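Local coordinates for periplasmic binding protein/LacI transcriptional regulator (Burkholderia graminis C4D1M, PDB 5HQJ) that binds the pentose D-arabinose in its interdomain cleft and probably serves as the sugar-binding component of an ABC transporter, at residues V33-A38 with V63-T68; A137-T142 with L244-L249; Q262-Q267 with T299-D304. All blocks are in the same frame, centred on the assembly; numbering follows the deposited sequence.

In the fold
The chain folds into two alpha/beta lobes, as in type I periplasmic binding proteins, and D-arabinose sits between them. Interaction 1 belongs to the lobe built on the parallel sheet that contains strands 30-34 and 59-62, while interactions 2 and 3 belong to the other lobe and share its mixed sheet. The centre of interaction 1 is about 24 Å from that of interaction 2 and about 26 Å from that of interaction 3, interaction 1 lying on the opposite side of the chain's centre from the other two. Interactions 2 and 3 have centres about 7 Å apart and touch through neighbouring strands 242-246 and 263-266. K36, D247 and Q267 respectively carry the three contacts to the sugar.

Interaction 1: residues V33-A38 with V63-T68; sequences VIPKVA and VVPQNT. With 64K (alpha-D-arabinopyranose), chain B.
P65 lies against the turn made by P35, K36 and V37, and its ring edge is pressed close to two backbone carbonyls: CD is 3.2 Å from P35 O, and CG is 3.4 Å from K36 O. The rings of P35 and P65 meet at a slant, CG of the first toward CD of the second. Next to them, I34 crosses P65 at about a right angle and brings CG2 to 3.9 Å from P65 CG. Its chi1 of -53° places CG2 opposite the backbone nitrogen and CG1 opposite the carbonyl carbon, beside V63. The carbonyl of V63 is caught between these residues; its oxygen has no hydrogen-bond partner in the model and lies 3.3 Å from P35 CD, near I34 CG2.

The frame for this packing is the edge of a parallel sheet. V63 N donates to V33 O at 3.0 Å, extending the pairing of strands 30-34 and 59-62 just where both chains run out into loops at their C-terminal ends, the side of the lobe that borders the ligand cleft.

Farther along, V37 lies against residues 65-68, with CG1 near P65 CB and 3.3 Å from N67 O, while its CG2 slants past the methyl of T68. V64, partly exposed to solvent, lies beside A38. The V64 side chain crosses P35 at about a right angle, and its CG1, held opposite the backbone nitrogen (chi1 -165°), is 3.6 Å from A38 CB.

K36 turns the other way. Its extended chain carries NZ to the arabinose, where it makes a weak 3.2 Å hydrogen bond to O1, and N164 OD1 accepts a second hydrogen bond from the same nitrogen.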
ATOM      1  N   VAL A  33       2.480 -16.456   1.203  1.00 21.28           N
ATOM      2  CA  VAL A  33       2.183 -15.051   0.961  1.00 19.24           C
ATOM      3  C   VAL A  33       3.228 -14.170   1.621  1.00 20.61           C
ATOM      4  O   VAL A  33       3.580 -14.376   2.793  1.00 21.68           O
ATOM      5  CB  VAL A  33       0.781 -14.689   1.464  1.00 19.70           C
ATOM      6  CG1 VAL A  33       0.443 -13.277   1.056  1.00 19.36           C
ATOM      7  CG2 VAL A  33      -0.254 -15.630   0.896  1.00 17.90           C
ATOM      8  N   ILE A  34       3.724 -13.201   0.856  1.00 21.52           N
ATOM      9  CA  ILE A  34       4.884 -12.388   1.230  1.00 20.80           C
ATOM     10  C   ILE A  34       4.508 -10.929   1.262  1.00 20.32           C
ATOM     11  O   ILE A  34       4.139 -10.371   0.206  1.00 19.51           O
ATOM     12  CB  ILE A  34       6.062 -12.560   0.203  1.00 22.77           C
ATOM     13  CG1 ILE A  34       6.393 -14.042   0.023  1.00 24.06           C
ATOM     14  CG2 ILE A  34       7.314 -11.745   0.627  1.00 25.18           C
ATOM     15  CD1 ILE A  34       7.316 -14.349  -1.143  1.00 25.97           C
ATOM     16  N   PRO A  35       4.580 -10.297   2.441  1.00 19.18           N
ATOM     17  CA  PRO A  35       4.410  -8.846   2.466  1.00 18.59           C
ATOM     18  C   PRO A  35       5.689  -8.124   2.068  1.00 21.69           C
ATOM     19  O   PRO A  35       6.706  -8.788   1.836  1.00 22.48           O
ATOM     20  CB  PRO A  35       4.067  -8.574   3.935  1.00 17.69           C
ATOM     21  CG  PRO A  35       4.887  -9.590   4.659  1.00 24.89           C
ATOM     22  CD  PRO A  35       4.733 -10.832   3.819  1.00 19.06           C
ATOM     23  N   LYS A  36       5.647  -6.800   2.036  1.00 19.81           N
ATOM     24  CA  LYS A  36       6.867  -6.034   1.765  1.00 21.25           C
ATOM     25  C   LYS A  36       7.827  -6.205   2.943  1.00 30.76           C
ATOM     26  O   LYS A  36       9.044  -6.161   2.769  1.00 25.17           O
ATOM     27  CB  LYS A  36       6.559  -4.551   1.533  1.00 20.80           C
ATOM     28  CG  LYS A  36       5.997  -4.213   0.114  1.00 20.55           C
ATOM     29  CD  LYS A  36       5.789  -2.697  -0.056  1.00 29.94           C
ATOM     30  CE  LYS A  36       5.156  -2.325  -1.404  1.00 23.40           C
ATOM     31  NZ  LYS A  36       5.171  -0.852  -1.618  1.00 23.60           N
ATOM     32  N   VAL A  37       7.248  -6.383   4.133  1.00 24.18           N
ATOM     33  CA  VAL A  37       7.989  -6.525   5.393  1.00 30.51           C
ATOM     34  C   VAL A  37       6.957  -6.594   6.504  1.00 39.88           C
ATOM     35  O   VAL A  37       5.786  -6.342   6.258  1.00 23.65           O
ATOM     36  CB  VAL A  37       8.934  -5.341   5.710  1.00 28.19           C
ATOM     37  CG1 VAL A  37      10.408  -5.604   5.286  1.00 24.52           C
ATOM     38  CG2 VAL A  37       8.374  -4.005   5.163  1.00 26.73           C
ATOM     39  N   ALA A  38       7.392  -6.889   7.727  1.00 39.03           N
ATOM     40  CA  ALA A  38       6.497  -6.850   8.877  1.00 25.82           C
ATOM     41  C   ALA A  38       6.163  -5.431   9.273  1.00 30.39           C
ATOM     42  O   ALA A  38       6.690  -4.926  10.260  1.00 37.90           O
ATOM     43  CB  ALA A  38       7.120  -7.558  10.066  1.00 24.81           C
ATOM     44  N   VAL A  63       5.454 -15.333   4.942  1.00 21.58           N
ATOM     45  CA  VAL A  63       6.912 -15.216   4.911  1.00 23.45           C
ATOM     46  C   VAL A  63       7.340 -13.755   4.838  1.00 25.61           C
ATOM     47  O   VAL A  63       7.112 -13.059   3.841  1.00 26.57           O
ATOM     48  CB  VAL A  63       7.490 -15.995   3.724  1.00 36.75           C
ATOM     49  CG1 VAL A  63       9.004 -16.102   3.851  1.00 36.04           C
ATOM     50  CG2 VAL A  63       6.851 -17.382   3.660  1.00 32.85           C
ATOM     51  N   VAL A  64       7.998 -13.294   5.891  1.00 29.29           N
ATOM     52  CA  VAL A  64       8.236 -11.873   6.057  1.00 33.19           C
ATOM     53  C   VAL A  64       9.676 -11.436   5.753  1.00 36.93           C
ATOM     54  O   VAL A  64      10.624 -11.947   6.360  1.00 29.16           O
ATOM     55  CB  VAL A  64       7.911 -11.439   7.489  1.00 28.95           C
ATOM     56  CG1 VAL A  64       7.808  -9.953   7.534  1.00 29.94           C
ATOM     57  CG2 VAL A  64       6.604 -12.085   7.988  1.00 25.01           C
ATOM     58  N   PRO A  65       9.847 -10.473   4.830  1.00 36.18           N
ATOM     59  CA  PRO A  65      11.181  -9.876   4.661  1.00 42.74           C
ATOM     60  C   PRO A  65      11.650  -9.099   5.906  1.00 58.14           C
ATOM     61  O   PRO A  65      10.807  -8.697   6.704  1.00 70.47           O
ATOM     62  CB  PRO A  65      10.996  -8.933   3.466  1.00 47.52           C
ATOM     63  CG  PRO A  65       9.774  -9.477   2.711  1.00 36.12           C
ATOM     64  CD  PRO A  65       8.892 -10.014   3.801  1.00 31.11           C
ATOM     65  N   GLN A  66      12.964  -8.884   6.060  1.00 51.16           N
ATOM     66  CA  GLN A  66      13.508  -8.172   7.226  1.00 49.58           C
ATOM     67  C   GLN A  66      13.716  -6.692   6.923  1.00 57.57           C
ATOM     68  O   GLN A  66      13.764  -5.856   7.836  1.00 44.03           O
ATOM     69  CB  GLN A  66      14.837  -8.779   7.673  1.00 53.68           C
ATOM     70  CG  GLN A  66      14.839 -10.292   7.759  1.00 64.37           C
ATOM     71  CD  GLN A  66      15.064 -10.948   6.412  1.00 81.66           C
ATOM     72  OE1 GLN A  66      16.176 -10.925   5.881  1.00118.66           O
ATOM     73  NE2 GLN A  66      14.008 -11.532   5.844  1.00 59.40           N
ATOM     74  N   ASN A  67      13.847  -6.382   5.633  1.00 31.87           N
ATOM     75  CA  ASN A  67      13.980  -5.010   5.169  1.00 38.70           C
ATOM     76  C   ASN A  67      13.392  -4.884   3.771  1.00 42.78           C
ATOM     77  O   ASN A  67      12.990  -5.881   3.171  1.00 45.54           O
ATOM     78  CB  ASN A  67      15.444  -4.577   5.179  1.00 50.73           C
ATOM     79  CG  ASN A  67      16.367  -5.629   4.595  1.00 59.59           C
ATOM     80  OD1 ASN A  67      16.063  -6.255   3.573  1.00 52.10           O
ATOM     81  ND2 ASN A  67      17.508  -5.829   5.245  1.00 63.65           N
ATOM     82  N   THR A  68      13.356  -3.657   3.265  1.00 44.76           N
ATOM     83  CA  THR A  68      12.621  -3.348   2.046  1.00 29.17           C
ATOM     84  C   THR A  68      13.467  -3.467   0.771  1.00 45.08           C
ATOM     85  O   THR A  68      13.089  -2.911  -0.260  1.00 37.51           O
ATOM     86  CB  THR A  68      12.034  -1.898   2.112  1.00 49.79           C
ATOM     87  OG1 THR A  68      13.071  -0.955   2.423  1.00 55.76           O
ATOM     88  CG2 THR A  68      10.979  -1.795   3.166  1.00 36.87           C
TER
HETATM   89  O2  64K B 401      -0.279  -0.140  -0.208  1.00 16.25           O
HETATM   90  C2  64K B 401       0.836   0.284   0.647  1.00 23.94           C
HETATM   91  C3  64K B 401       0.250   0.807   1.918  1.00 16.72           C
HETATM   92  O3  64K B 401      -0.297   2.084   1.673  1.00 17.68           O
HETATM   93  C4  64K B 401       1.306   1.000   3.001  1.00 25.40           C
HETATM   94  O4  64K B 401       2.215   2.069   2.682  1.00 27.04           O
HETATM   95  C5  64K B 401       2.095  -0.222   3.145  1.00 16.43           C
HETATM   96  O5  64K B 401       2.786  -0.483   1.899  1.00 16.05           O
HETATM   97  C1  64K B 401       1.734  -0.889   0.926  1.00 22.94           C
HETATM   98  O1  64K B 401       2.348  -1.260  -0.247  1.00 12.46           O
HETATM   99  O   HOH W   1      10.368  -5.925   8.734  1.00 37.17           O

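Interaction 2: residues A137-T142 with L244-L249; sequences ATMAET and LAFDDL. With 64K (alpha-D-arabinopyranose), chain B.
The carboxylate of D247 is held at both oxygens: OD2 accepts a very short hydrogen bond, 2.5 Å, from O3 of the arabinose, and OD1 accepts one from NE2 of Q267, which therefore helps to fix the rotation of the acid. The preceding residue, F246, turns its ring back toward helix 132-146. There selenomethionine M139 meets it in a Met-aromatic contact from the edge, with SE 5.0 Å from the ring centroid, 85° off the ring normal and 3.8 Å from CE2. A bend about the CG-SE bond (chi3 101°) then turns CE toward L244, 3.7 Å from its CB and against its backbone carbonyl. L244 answers by sending CD1 to the helix backbone, 3.5 Å from M139 O; the L244 side chain also slants past T142, with CD1 3.7 Å from T142 CG2. R168, which also hydrogen-bonds the sugar, makes a cation-pi contact with the F246 ring. Helix 137-142 and strand 244-246 run nearly antiparallel, at 159°, with axes 10.0 Å apart: a helix laid on the sheet of a Rossmann-like lobe, beside the strand end that gives F246 and D247 to the sugar pocket.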
ATOM      1  N   ALA A 137      -5.071  10.407  -8.138  1.00 11.86           N
ATOM      2  CA  ALA A 137      -5.969  11.321  -8.790  1.00  9.90           C
ATOM      3  C   ALA A 137      -7.155  11.734  -7.904  1.00  8.06           C
ATOM      4  O   ALA A 137      -7.495  12.888  -7.826  1.00 11.64           O
ATOM      5  CB  ALA A 137      -6.471  10.674 -10.118  1.00 11.73           C
ATOM      6  N   THR A 138      -7.775  10.785  -7.221  1.00 10.94           N
ATOM      7  CA  THR A 138      -8.860  11.080  -6.315  1.00 10.00           C
ATOM      8  C   THR A 138      -8.440  11.968  -5.143  1.00 11.00           C
ATOM      9  O   THR A 138      -9.147  12.868  -4.767  1.00 10.53           O
ATOM     10  CB  THR A 138      -9.458   9.772  -5.790  1.00 11.81           C
ATOM     11  OG1 THR A 138     -10.025   9.056  -6.888  1.00 15.59           O
ATOM     12  CG2 THR A 138     -10.537   9.990  -4.743  1.00 14.51           C
HETATM   13  N   MSE A 139      -7.291  11.698  -4.558  1.00 14.24           N
HETATM   14  CA  MSE A 139      -6.747  12.563  -3.520  1.00 13.59           C
HETATM   15  C   MSE A 139      -6.552  13.983  -4.005  1.00  8.77           C
HETATM   16  O   MSE A 139      -6.859  14.954  -3.304  1.00  8.24           O
HETATM   17  CB  MSE A 139      -5.419  11.991  -3.046  1.00 12.58           C
HETATM   18  CG  MSE A 139      -5.545  10.730  -2.233  1.00 10.55           C
HETATM   19 SE   MSE A 139      -3.732  10.242  -1.590  1.00 19.59          SE
HETATM   20  CE  MSE A 139      -3.753  10.861   0.250  1.00 14.70           C
ATOM     21  N   ALA A 140      -6.056  14.119  -5.222  1.00  9.87           N
ATOM     22  CA  ALA A 140      -5.855  15.438  -5.785  1.00  6.56           C
ATOM     23  C   ALA A 140      -7.169  16.216  -5.928  1.00 10.39           C
ATOM     24  O   ALA A 140      -7.210  17.425  -5.658  1.00  8.93           O
ATOM     25  CB  ALA A 140      -5.138  15.342  -7.136  1.00 12.16           C
ATOM     26  N   GLU A 141      -8.227  15.536  -6.382  1.00 11.95           N
ATOM     27  CA  GLU A 141      -9.528  16.200  -6.497  1.00 12.82           C
ATOM     28  C   GLU A 141     -10.039  16.592  -5.122  1.00 12.26           C
ATOM     29  O   GLU A 141     -10.557  17.699  -4.925  1.00 13.02           O
ATOM     30  CB  GLU A 141     -10.536  15.293  -7.187  1.00 18.45           C
ATOM     31  CG  GLU A 141     -10.122  14.890  -8.567  1.00 64.41           C
ATOM     32  CD  GLU A 141     -10.809  13.628  -9.076  1.00117.94           C
ATOM     33  OE1 GLU A 141     -10.534  13.234 -10.228  1.00115.82           O
ATOM     34  OE2 GLU A 141     -11.607  13.021  -8.331  1.00142.56           O
ATOM     35  N   THR A 142      -9.916  15.679  -4.166  1.00 11.00           N
ATOM     36  CA  THR A 142     -10.344  15.955  -2.818  1.00 13.01           C
ATOM     37  C   THR A 142      -9.617  17.197  -2.275  1.00 10.02           C
ATOM     38  O   THR A 142     -10.210  18.136  -1.702  1.00 13.92           O
ATOM     39  CB  THR A 142     -10.094  14.754  -1.904  1.00 11.46           C
ATOM     40  OG1 THR A 142     -10.849  13.590  -2.338  1.00 17.28           O
ATOM     41  CG2 THR A 142     -10.476  15.120  -0.475  1.00 16.99           C
ATOM     42  N   LEU A 244      -4.534  14.690   3.988  1.00  9.86           N
ATOM     43  CA  LEU A 244      -5.099  13.470   3.419  1.00  9.58           C
ATOM     44  C   LEU A 244      -4.064  12.361   3.533  1.00  9.67           C
ATOM     45  O   LEU A 244      -2.894  12.557   3.189  1.00 10.97           O
ATOM     46  CB  LEU A 244      -5.499  13.679   1.954  1.00 11.29           C
ATOM     47  CG  LEU A 244      -6.491  14.799   1.666  1.00 12.75           C
ATOM     48  CD1 LEU A 244      -6.828  14.903   0.149  1.00 11.63           C
ATOM     49  CD2 LEU A 244      -7.804  14.553   2.436  1.00 13.02           C
ATOM     50  N   ALA A 245      -4.473  11.208   4.033  1.00  9.58           N
ATOM     51  CA  ALA A 245      -3.529  10.166   4.343  1.00 10.51           C
ATOM     52  C   ALA A 245      -4.027   8.858   3.766  1.00 14.93           C
ATOM     53  O   ALA A 245      -5.145   8.785   3.329  1.00 16.58           O
ATOM     54  CB  ALA A 245      -3.329  10.046   5.857  1.00 10.21           C
ATOM     55  N   PHE A 246      -3.156   7.863   3.779  1.00 13.92           N
ATOM     56  CA  PHE A 246      -3.439   6.521   3.285  1.00 14.05           C
ATOM     57  C   PHE A 246      -3.528   5.509   4.422  1.00 16.57           C
ATOM     58  O   PHE A 246      -2.797   5.580   5.424  1.00 17.44           O
ATOM     59  CB  PHE A 246      -2.355   6.095   2.281  1.00 15.42           C
ATOM     60  CG  PHE A 246      -2.876   5.761   0.915  1.00 12.44           C
ATOM     61  CD1 PHE A 246      -3.150   4.457   0.571  1.00 16.76           C
ATOM     62  CD2 PHE A 246      -3.106   6.743  -0.036  1.00 11.38           C
ATOM     63  CE1 PHE A 246      -3.644   4.157  -0.683  1.00 12.63           C
ATOM     64  CE2 PHE A 246      -3.585   6.432  -1.298  1.00 13.16           C
ATOM     65  CZ  PHE A 246      -3.856   5.146  -1.609  1.00 13.96           C
ATOM     66  N   ASP A 247      -4.473   4.584   4.248  1.00 12.09           N
ATOM     67  CA  ASP A 247      -4.672   3.393   5.085  1.00 10.96           C
ATOM     68  C   ASP A 247      -5.357   3.766   6.391  1.00 16.40           C
ATOM     69  O   ASP A 247      -5.673   4.938   6.628  1.00 15.29           O
ATOM     70  CB  ASP A 247      -3.355   2.670   5.298  1.00  9.97           C
ATOM     71  CG  ASP A 247      -2.694   2.261   3.979  1.00 17.45           C
ATOM     72  OD1 ASP A 247      -3.412   1.864   3.009  1.00 13.79           O
ATOM     73  OD2 ASP A 247      -1.452   2.350   3.864  1.00 19.02           O
ATOM     74  N   ASP A 248      -5.701   2.759   7.185  1.00 14.70           N
ATOM     75  CA  ASP A 248      -6.551   2.979   8.365  1.00 11.14           C
ATOM     76  C   ASP A 248      -5.913   2.408   9.624  1.00 16.09           C
ATOM     77  O   ASP A 248      -6.615   1.916  10.504  1.00 15.89           O
ATOM     78  CB  ASP A 248      -7.961   2.368   8.176  1.00 13.49           C
ATOM     79  CG  ASP A 248      -7.981   0.854   8.358  1.00 14.93           C
ATOM     80  OD1 ASP A 248      -6.960   0.240   7.998  1.00 17.79           O
ATOM     81  OD2 ASP A 248      -9.001   0.300   8.838  1.00 15.02           O
ATOM     82  N   LEU A 249      -4.588   2.495   9.704  1.00 18.52           N
ATOM     83  CA  LEU A 249      -3.851   2.224  10.949  1.00 25.64           C
ATOM     84  C   LEU A 249      -4.470   2.943  12.131  1.00 21.67           C
ATOM     85  O   LEU A 249      -4.930   4.065  11.975  1.00 16.77           O
ATOM     86  CB  LEU A 249      -2.413   2.702  10.838  1.00 40.04           C
ATOM     87  CG  LEU A 249      -1.324   1.813  10.282  1.00 53.90           C
ATOM     88  CD1 LEU A 249      -1.651   1.387   8.866  1.00 78.57           C
ATOM     89  CD2 LEU A 249      -0.030   2.622  10.369  1.00 20.68           C
TER
HETATM   90  O2  64K B 401      -0.279  -0.140  -0.208  1.00 16.25           O
HETATM   91  C2  64K B 401       0.836   0.284   0.647  1.00 23.94           C
HETATM   92  C3  64K B 401       0.250   0.807   1.918  1.00 16.72           C
HETATM   93  O3  64K B 401      -0.297   2.084   1.673  1.00 17.68           O
HETATM   94  C4  64K B 401       1.306   1.000   3.001  1.00 25.40           C
HETATM   95  O4  64K B 401       2.215   2.069   2.682  1.00 27.04           O
HETATM   96  C5  64K B 401       2.095  -0.222   3.145  1.00 16.43           C
HETATM   97  O5  64K B 401       2.786  -0.483   1.899  1.00 16.05           O
HETATM   98  C1  64K B 401       1.734  -0.889   0.926  1.00 22.94           C
HETATM   99  O1  64K B 401       2.348  -1.260  -0.247  1.00 12.46           O

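Interaction 3: residues Q262-Q267 with T299-D304; sequences QGIMVQ and TVVTKD. With 64K (alpha-D-arabinopyranose), chain B.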
ATOM      1  N   GLN A 262      -7.885  15.000   7.865  1.00 14.57           N
ATOM      2  CA  GLN A 262      -9.206  15.381   7.330  1.00 11.45           C
ATOM      3  C   GLN A 262      -9.834  14.313   6.453  1.00 18.69           C
ATOM      4  O   GLN A 262     -11.049  14.253   6.317  1.00 20.11           O
ATOM      5  CB  GLN A 262      -9.093  16.690   6.546  1.00 14.39           C
ATOM      6  CG  GLN A 262      -8.993  17.950   7.399  1.00 18.86           C
ATOM      7  CD  GLN A 262      -7.810  17.934   8.335  1.00 22.61           C
ATOM      8  OE1 GLN A 262      -6.668  17.763   7.914  1.00 16.05           O
ATOM      9  NE2 GLN A 262      -8.079  18.060   9.620  1.00 18.40           N
ATOM     10  N   GLY A 263      -9.013  13.462   5.859  1.00 12.49           N
ATOM     11  CA  GLY A 263      -9.528  12.413   4.998  1.00 15.58           C
ATOM     12  C   GLY A 263      -8.516  11.314   4.853  1.00 17.61           C
ATOM     13  O   GLY A 263      -7.302  11.582   4.918  1.00 13.49           O
ATOM     14  N   ILE A 264      -8.971  10.084   4.675  0.60 13.58           N
ATOM     15  CA  ILE A 264      -8.041   9.054   4.306  0.60 11.89           C
ATOM     16  C   ILE A 264      -8.538   8.258   3.093  0.60  9.05           C
ATOM     17  O   ILE A 264      -9.682   8.391   2.604  0.60 10.39           O
ATOM     18  CB  ILE A 264      -7.733   8.125   5.483  0.60  9.42           C
ATOM     19  CG1 ILE A 264      -9.015   7.441   5.975  0.60 11.59           C
ATOM     20  CG2 ILE A 264      -7.058   8.897   6.613  0.60 20.60           C
ATOM     21  CD1 ILE A 264      -8.853   6.543   7.200  0.60 14.56           C
HETATM   22  N   MSE A 265      -7.620   7.470   2.577  1.00 10.49           N
HETATM   23  CA  MSE A 265      -7.902   6.524   1.503  1.00 14.28           C
HETATM   24  C   MSE A 265      -7.670   5.124   2.049  1.00 12.37           C
HETATM   25  O   MSE A 265      -6.523   4.816   2.393  1.00 11.97           O
HETATM   26  CB  MSE A 265      -7.011   6.782   0.275  1.00 14.30           C
HETATM   27  CG  MSE A 265      -7.064   8.197  -0.260  1.00 17.10           C
HETATM   28 SE   MSE A 265      -8.773   8.494  -1.138  1.00 26.78          SE
HETATM   29  CE  MSE A 265      -8.489   7.489  -2.777  1.00 16.81           C
ATOM     30  N   VAL A 266      -8.733   4.302   2.132  1.00 12.89           N
ATOM     31  CA  VAL A 266      -8.639   2.969   2.690  1.00 11.92           C
ATOM     32  C   VAL A 266      -8.734   1.972   1.562  1.00 11.14           C
ATOM     33  O   VAL A 266      -9.718   1.952   0.850  1.00 11.99           O
ATOM     34  CB  VAL A 266      -9.700   2.711   3.746  1.00 11.62           C
ATOM     35  CG1 VAL A 266      -9.475   1.332   4.384  1.00 13.95           C
ATOM     36  CG2 VAL A 266      -9.665   3.826   4.807  1.00 15.69           C
ATOM     37  N   GLN A 267      -7.691   1.170   1.402  1.00 11.74           N
ATOM     38  CA  GLN A 267      -7.631   0.116   0.402  1.00 10.16           C
ATOM     39  C   GLN A 267      -8.426  -1.083   0.961  1.00 11.05           C
ATOM     40  O   GLN A 267      -9.098  -0.930   1.968  1.00 12.64           O
ATOM     41  CB  GLN A 267      -6.178  -0.245   0.096  1.00 10.48           C
ATOM     42  CG  GLN A 267      -5.278   0.926  -0.215  1.00 11.72           C
ATOM     43  CD  GLN A 267      -3.906   0.422  -0.518  1.00 14.85           C
ATOM     44  OE1 GLN A 267      -3.690  -0.228  -1.526  1.00 11.99           O
ATOM     45  NE2 GLN A 267      -2.952   0.708   0.379  1.00 12.65           N
ATOM     46  N   THR A 299     -11.776   3.269  -0.553  1.00 16.35           N
ATOM     47  CA  THR A 299     -12.877   4.024   0.026  1.00 11.48           C
ATOM     48  C   THR A 299     -12.311   5.360   0.548  1.00 12.93           C
ATOM     49  O   THR A 299     -11.323   5.364   1.288  1.00 13.91           O
ATOM     50  CB  THR A 299     -13.588   3.270   1.183  1.00 22.07           C
ATOM     51  OG1 THR A 299     -13.989   1.961   0.757  1.00 21.43           O
ATOM     52  CG2 THR A 299     -14.812   4.048   1.655  1.00 26.54           C
ATOM     53  N   VAL A 300     -12.908   6.469   0.126  1.00 16.20           N
ATOM     54  CA  VAL A 300     -12.595   7.780   0.699  1.00 11.93           C
ATOM     55  C   VAL A 300     -13.289   7.886   2.064  1.00 10.66           C
ATOM     56  O   VAL A 300     -14.535   7.869   2.147  1.00 16.62           O
ATOM     57  CB  VAL A 300     -13.074   8.948  -0.207  1.00 17.11           C
ATOM     58  CG1 VAL A 300     -12.735  10.311   0.425  1.00 22.48           C
ATOM     59  CG2 VAL A 300     -12.498   8.819  -1.636  1.00 17.70           C
ATOM     60  N   VAL A 301     -12.504   7.981   3.140  1.00 12.59           N
ATOM     61  CA  VAL A 301     -13.049   7.943   4.496  1.00 15.00           C
ATOM     62  C   VAL A 301     -12.756   9.242   5.197  1.00 16.90           C
ATOM     63  O   VAL A 301     -11.617   9.731   5.207  1.00 15.93           O
ATOM     64  CB  VAL A 301     -12.482   6.776   5.294  1.00 12.58           C
ATOM     65  CG1 VAL A 301     -12.976   6.816   6.750  1.00 13.39           C
ATOM     66  CG2 VAL A 301     -12.915   5.443   4.631  1.00 18.79           C
ATOM     67  N   THR A 302     -13.810   9.790   5.774  1.00 14.80           N
ATOM     68  CA  THR A 302     -13.725  10.953   6.642  1.00 13.71           C
ATOM     69  C   THR A 302     -14.274  10.581   8.003  1.00 19.64           C
ATOM     70  O   THR A 302     -14.710   9.452   8.215  1.00 19.15           O
ATOM     71  CB  THR A 302     -14.519  12.152   6.102  1.00 18.47           C
ATOM     72  OG1 THR A 302     -15.926  11.924   6.279  1.00 20.06           O
ATOM     73  CG2 THR A 302     -14.204  12.430   4.627  1.00 16.22           C
ATOM     74  N   LYS A 303     -14.277  11.547   8.911  1.00 18.84           N
ATOM     75  CA  LYS A 303     -14.853  11.354  10.240  1.00 27.87           C
ATOM     76  C   LYS A 303     -16.277  10.799  10.138  1.00 20.95           C
ATOM     77  O   LYS A 303     -16.714  10.025  11.005  1.00 22.75           O
ATOM     78  CB  LYS A 303     -14.842  12.683  11.017  1.00 40.19           C
ATOM     79  CG  LYS A 303     -14.907  12.523  12.517  1.00 72.48           C
ATOM     80  CD  LYS A 303     -14.522  13.806  13.239  1.00 78.85           C
ATOM     81  CE  LYS A 303     -14.115  13.512  14.670  1.00 81.87           C
ATOM     82  NZ  LYS A 303     -15.158  12.844  15.496  1.00 82.81           N
ATOM     83  N   ASP A 304     -16.981  11.146   9.069  1.00 18.74           N
ATOM     84  CA  ASP A 304     -18.420  10.847   8.984  1.00 23.53           C
ATOM     85  C   ASP A 304     -18.703   9.411   8.635  1.00 24.13           C
ATOM     86  O   ASP A 304     -19.754   8.886   9.017  1.00 23.96           O
ATOM     87  CB  ASP A 304     -19.101  11.743   7.945  1.00 31.03           C
ATOM     88  CG  ASP A 304     -19.068  13.205   8.323  1.00 48.62           C
ATOM     89  OD1 ASP A 304     -18.826  13.501   9.511  1.00 35.68           O
ATOM     90  OD2 ASP A 304     -19.280  14.056   7.434  1.00 86.22           O
TER
HETATM   91  O2  64K B 401      -0.279  -0.140  -0.208  1.00 16.25           O
HETATM   92  C2  64K B 401       0.836   0.284   0.647  1.00 23.94           C
HETATM   93  C3  64K B 401       0.250   0.807   1.918  1.00 16.72           C
HETATM   94  O3  64K B 401      -0.297   2.084   1.673  1.00 17.68           O
HETATM   95  C4  64K B 401       1.306   1.000   3.001  1.00 25.40           C
HETATM   96  O4  64K B 401       2.215   2.069   2.682  1.00 27.04           O
HETATM   97  C5  64K B 401       2.095  -0.222   3.145  1.00 16.43           C
HETATM   98  O5  64K B 401       2.786  -0.483   1.899  1.00 16.05           O
HETATM   99  C1  64K B 401       1.734  -0.889   0.926  1.00 22.94           C
HETATM  100  O1  64K B 401       2.348  -1.260  -0.247  1.00 12.46           O
HETATM  101  O   HOH W   2     -12.895  14.024   8.673  1.00 25.27           O
HETATM  102  O   HOH W   3     -12.131   0.339   1.516  1.00 15.79           O
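I264 and V301 grip each other through both backbone groups: I264 N donates to V301 O at 2.7 Å, and V301 N returns the bond to I264 O at 2.9 Å. Two residues on, the pattern repeats, with V266 N bonded to T299 O at 2.9 Å and T299 N to V266 O at 2.8 Å. Between these two hydrogen-bonded pairs, M265 faces V300 as a non-hydrogen-bonded pair. The strand axes run antiparallel at 154°, 4.8 Å apart at closest approach.

Past the last bond at one end, a water bridges Q262 O and K303 N. T302 OG1 accepts from D304 N, forming an ST turn. Beyond V266, at the other end, Q267 extends its side chain to the arabinose: NE2 donates to O2 at 2.9 Å in an almost straight bond, 174° at the hydrogen. Its OE1 is bonded to T130 OG1, so both ends of the amide are used and its orientation is set.

The side chains pack on two faces. On one, selenomethionine M265 lies side by side with V300, and the fold at chi2 (-72°) brings its selenium to 3.8 Å from V300 CG2. M265 also packs on A135, T138 and M139 of helix 132-146, and V300 on T138, though V300 is an exposed residue. On the other face, V266 slants across V301, CG2 to CG2 at 3.6 Å, and V301 touches L256 of helix 250-258; in one of its two modelled conformers I264 lies alongside V301. Strand 263-266, next to the residue that bonds the sugar, is thus flanked by strand 299-301, the antiparallel outer edge of an otherwise parallel sheet.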